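Local coordinates for protein (soluble lytic transglycosylase SLT70) (Escherichia coli, PDB 1QSA) that cleaves the glycosidic bonds between N-acetylmuramic acid and N-acetylglucosamine in peptidoglycan, forming a 1,6-anhydro bond in the muramic acid, and may help recycle muropeptides, at residues Asn52-Ala55 with Val56-Thr59; Ala230-Ala233 with Arg234-Pro238. All blocks are in the same frame, centred on the assembly; numbering follows the deposited sequence. Where two conformers were deposited one is given.

Contact 1: residues Asn52-Ala55 with Val56-Thr59. With SO4 (sulfate ion), chain I.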
loop_
_atom_site.group_PDB
_atom_site.type_symbol
_atom_site.label_atom_id
_atom_site.label_comp_id
_atom_site.label_asym_id
_atom_site.label_seq_id
_atom_site.Cartn_x
_atom_site.Cartn_y
_atom_site.Cartn_z
ATOM N N ASN A 52 4.404 -6.416 36.310
ATOM C CA ASN A 52 5.030 -6.206 37.613
ATOM C C ASN A 52 6.267 -5.317 37.560
ATOM O O ASN A 52 6.976 -5.162 38.557
ATOM C CB ASN A 52 5.375 -7.565 38.222
ATOM C CG ASN A 52 4.140 -8.390 38.508
ATOM O OD1 ASN A 52 3.212 -7.920 39.165
ATOM N ND2 ASN A 52 4.110 -9.607 38.002
ATOM N N GLN A 53 6.522 -4.717 36.404
ATOM C CA GLN A 53 7.690 -3.863 36.269
ATOM C C GLN A 53 7.518 -2.448 36.801
ATOM O O GLN A 53 6.499 -1.797 36.543
ATOM C CB GLN A 53 8.111 -3.750 34.797
ATOM C CG GLN A 53 8.594 -5.023 34.170
ATOM C CD GLN A 53 9.957 -5.442 34.666
ATOM O OE1 GLN A 53 10.611 -4.720 35.431
ATOM N NE2 GLN A 53 10.398 -6.620 34.240
ATOM N N PRO A 54 8.488 -1.967 37.602
ATOM C CA PRO A 54 8.358 -0.596 38.099
ATOM C C PRO A 54 8.731 0.336 36.932
ATOM O O PRO A 54 9.565 -0.015 36.091
ATOM C CB PRO A 54 9.386 -0.531 39.236
ATOM C CG PRO A 54 10.400 -1.570 38.871
ATOM C CD PRO A 54 9.571 -2.694 38.294
ATOM N N ALA A 55 8.117 1.512 36.879
ATOM C CA ALA A 55 8.369 2.458 35.802
ATOM C C ALA A 55 9.848 2.804 35.618
ATOM O O ALA A 55 10.305 3.008 34.497
ATOM C CB ALA A 55 7.542 3.735 36.013
ATOM N N VAL A 56 10.598 2.869 36.716
ATOM C CA VAL A 56 12.011 3.214 36.642
ATOM C C VAL A 56 12.815 2.231 35.777
ATOM O O VAL A 56 13.703 2.641 35.032
ATOM C CB VAL A 56 12.617 3.356 38.055
ATOM C CG1 VAL A 56 12.825 1.971 38.689
ATOM C CG2 VAL A 56 13.904 4.226 38.005
ATOM N N THR A 57 12.461 0.953 35.828
ATOM C CA THR A 57 13.156 -0.050 35.031
ATOM C C THR A 57 12.911 0.212 33.548
ATOM O O THR A 57 13.833 0.164 32.728
ATOM C CB THR A 57 12.684 -1.470 35.407
ATOM O OG1 THR A 57 13.063 -1.745 36.757
ATOM C CG2 THR A 57 13.292 -2.519 34.482
ATOM N N VAL A 58 11.668 0.540 33.216
ATOM C CA VAL A 58 11.297 0.800 31.827
ATOM C C VAL A 58 11.940 2.082 31.320
ATOM O O VAL A 58 12.502 2.115 30.223
ATOM C CB VAL A 58 9.755 0.844 31.660
ATOM C CG1 VAL A 58 9.382 1.086 30.194
ATOM C CG2 VAL A 58 9.152 -0.488 32.139
ATOM N N THR A 59 11.841 3.143 32.117
ATOM C CA THR A 59 12.444 4.429 31.783
ATOM C C THR A 59 13.951 4.266 31.530
ATOM O O THR A 59 14.474 4.796 30.550
ATOM C CB THR A 59 12.221 5.439 32.933
ATOM O OG1 THR A 59 10.819 5.706 33.042
ATOM C CG2 THR A 59 12.970 6.751 32.687
HETATM S S SO4 I . 5.707 1.542 39.704
HETATM O O1 SO4 I . 5.691 1.828 38.258
HETATM O O2 SO4 I . 4.555 2.195 40.351
HETATM O O3 SO4 I . 5.615 0.083 39.914
HETATM O O4 SO4 I . 6.958 2.050 40.295
HETATM O O HOH W 1 12.656 -4.510 37.392
#
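Thr57 sets its hydroxyl against the CG corner of Pro54, OG1 3.4 Å from Pro54 CG, and one water joins this hydroxyl to Gln53. The water donates to Gln53 OE1 at 2.8 Å and sits 2.9 Å from Thr57 OG1. The amide oxygen also rests beside the methyl of Thr57, with Gln53 OE1 3.6 Å from Thr57 CG2. Gln53 reaches this place because its chain bends at chi2 (-72°), and its NE2 bonds the carbonyl oxygen of Ile46. In the backbone, Thr57 N gives a weak bond to Pro54 O, whereas Thr59 N bonds Ala55 O at 2.8 Å, an i to i+4 bond of the helix. A sulfate, probably from the crystallisation liquor, accepts a hydrogen bond through its O1 from Ala55 N at 2.8 Å. Pro54 CA lies 3.4 Å from sulfate O3. Farther out, Arg85 holds the Gln53 carbonyl, and Val58 packs on Leu74 and Phe78 of helix 69-84 and on Phe94 of helix 88-94. This is the start of helix 55-64, with Pro54 as N-cap residue and an anion at an N-H of the first turn, where the helix dipole would favour negative charge.

Contact 2: residues Ala230-Ala233 with Arg234-Pro238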
loop_
_atom_site.group_PDB
_atom_site.type_symbol
_atom_site.label_atom_id
_atom_site.label_comp_id
_atom_site.label_asym_id
_atom_site.label_seq_id
_atom_site.Cartn_x
_atom_site.Cartn_y
_atom_site.Cartn_z
ATOM N N ALA A 230 -26.570 0.838 -11.098
ATOM C CA ALA A 230 -26.292 2.106 -11.756
ATOM C C ALA A 230 -27.516 2.779 -12.372
ATOM O O ALA A 230 -27.617 4.006 -12.356
ATOM C CB ALA A 230 -25.193 1.930 -12.807
ATOM N N GLU A 231 -28.449 1.982 -12.897
ATOM C CA GLU A 231 -29.655 2.528 -13.519
ATOM C C GLU A 231 -30.613 3.120 -12.485
ATOM O O GLU A 231 -31.178 4.196 -12.697
ATOM C CB GLU A 231 -30.363 1.466 -14.371
ATOM C CG GLU A 231 -31.593 1.979 -15.149
ATOM C CD GLU A 231 -31.273 3.033 -16.204
ATOM O OE1 GLU A 231 -30.093 3.398 -16.388
ATOM O OE2 GLU A 231 -32.215 3.511 -16.870
ATOM N N ASN A 232 -30.780 2.420 -11.365
ATOM C CA ASN A 232 -31.644 2.893 -10.286
ATOM C C ASN A 232 -31.125 4.262 -9.831
ATOM O O ASN A 232 -31.894 5.207 -9.653
ATOM C CB ASN A 232 -31.625 1.896 -9.123
ATOM C CG ASN A 232 -32.551 2.296 -7.993
ATOM O OD1 ASN A 232 -32.196 2.188 -6.823
ATOM N ND2 ASN A 232 -33.746 2.760 -8.336
ATOM N N ALA A 233 -29.807 4.386 -9.709
ATOM C CA ALA A 233 -29.201 5.646 -9.291
ATOM C C ALA A 233 -29.353 6.739 -10.358
ATOM O O ALA A 233 -29.655 7.892 -10.045
ATOM C CB ALA A 233 -27.721 5.429 -8.965
ATOM N N ARG A 234 -29.147 6.378 -11.622
ATOM C CA ARG A 234 -29.259 7.357 -12.708
ATOM C C ARG A 234 -30.653 7.977 -12.742
ATOM O O ARG A 234 -30.798 9.192 -12.840
ATOM C CB ARG A 234 -28.953 6.687 -14.056
ATOM C CG ARG A 234 -28.860 7.648 -15.234
ATOM C CD ARG A 234 -28.596 6.907 -16.541
ATOM N NE ARG A 234 -29.788 6.203 -17.000
ATOM C CZ ARG A 234 -30.705 6.741 -17.796
ATOM N NH1 ARG A 234 -30.554 7.980 -18.243
ATOM N NH2 ARG A 234 -31.767 6.036 -18.158
ATOM N N LEU A 235 -31.670 7.130 -12.594
ATOM C CA LEU A 235 -33.068 7.562 -12.629
ATOM C C LEU A 235 -33.512 8.365 -11.411
ATOM O O LEU A 235 -34.486 9.120 -11.475
ATOM C CB LEU A 235 -33.977 6.348 -12.800
ATOM C CG LEU A 235 -33.863 5.632 -14.145
ATOM C CD1 LEU A 235 -34.729 4.389 -14.125
ATOM C CD2 LEU A 235 -34.265 6.566 -15.279
ATOM N N MET A 236 -32.781 8.217 -10.308
ATOM C CA MET A 236 -33.095 8.914 -9.064
ATOM C C MET A 236 -32.595 10.358 -8.969
ATOM O O MET A 236 -33.089 11.131 -8.139
ATOM C CB MET A 236 -32.513 8.125 -7.888
ATOM C CG MET A 236 -32.884 8.669 -6.525
ATOM S SD MET A 236 -31.916 7.904 -5.209
ATOM C CE MET A 236 -32.316 6.184 -5.436
ATOM N N ILE A 237 -31.633 10.735 -9.807
ATOM C CA ILE A 237 -31.065 12.069 -9.723
ATOM C C ILE A 237 -32.066 13.231 -9.683
ATOM O O ILE A 237 -31.957 14.106 -8.822
ATOM C CB ILE A 237 -29.953 12.302 -10.777
ATOM C CG1 ILE A 237 -28.769 11.373 -10.493
ATOM C CG2 ILE A 237 -29.489 13.756 -10.754
ATOM C CD1 ILE A 237 -27.605 11.515 -11.475
ATOM N N PRO A 238 -33.056 13.257 -10.598
ATOM C CA PRO A 238 -33.998 14.382 -10.533
ATOM C C PRO A 238 -34.733 14.485 -9.195
ATOM O O PRO A 238 -34.817 15.573 -8.619
ATOM C CB PRO A 238 -34.956 14.104 -11.698
ATOM C CG PRO A 238 -34.078 13.421 -12.699
ATOM C CD PRO A 238 -33.245 12.474 -11.834
#
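Glu231 and Arg234 reach out side by side in the same direction from helix 230-243 and close a bidentate salt bridge three residues apart. The guanidinium presents its NE side: Arg234 NE bonds Glu231 OE1 at 2.9 Å, and Arg234 NH2 bonds Glu231 OE2 at 2.9 Å, both nearly straight. Each carboxylate oxygen is met on its syn side and lies close to the guanidinium plane. The two groups are nevertheless turned 32° against each other, and NE stands farther out of the carboxylate plane than NH2. A bend in each chain makes this fit possible, at chi2 of Glu231 (64°) and at chi3 of Arg234 (74°), after an extended start of the arginine. With both nitrogens engaged, rotation of the guanidinium is restrained, and the nearby positive charge would probably favour the ionised carboxylate. Leu235 crosses the glutamate at a slant, Leu235 CD1 lying 3.8 Å from Glu231 OE2 and giving the carboxylate an apolar neighbour.

Beneath these side chains the helix is regular at first, with Arg234 N bonded to Ala230 O and Leu235 N to Glu231 O. The next turn is looser: Met236 N divides itself weakly between Asn232 O and Ala233 O, and Ile237 N bonds weakly to Ala233 O at 3.5 Å. Pro238, whose nitrogen carries no hydrogen, follows at a kink.

Around the ion pair, Gln271 NE2 also bonds Glu231 OE1, and Trp274 makes a cation-pi contact with Arg234; both belong to helix 269-280. Ala233 and Ile237, both buried, pack against Phe222 of helix 212-228 and Val258 of helix 248-260, so this first part of helix 230-243 joins its two sequence neighbours in the all-helical superhelix and reaches helix 269-280 through its charged pair.

From the N terminus, contact 1 comes first, where the loop after helix 38-48 turns into helix 55-64; contact 2 follows much later, within the opening turns of helix 230-243. Each closes only a few residues of continuous chain, and the two stand in series, neither nesting nor crossing. Their centres are 62 Å apart, with about 54 Å between nearest atoms, in separate parts of the alpha-superhelix. Residues 52-59 set the entry of a helix that packs on helices 69-84 and 88-94, whereas residues 230-238 tie helices 212-228, 248-260 and 269-280 together. Both lie away from the predicted catalytic residue Glu478, which comes much later in the chain.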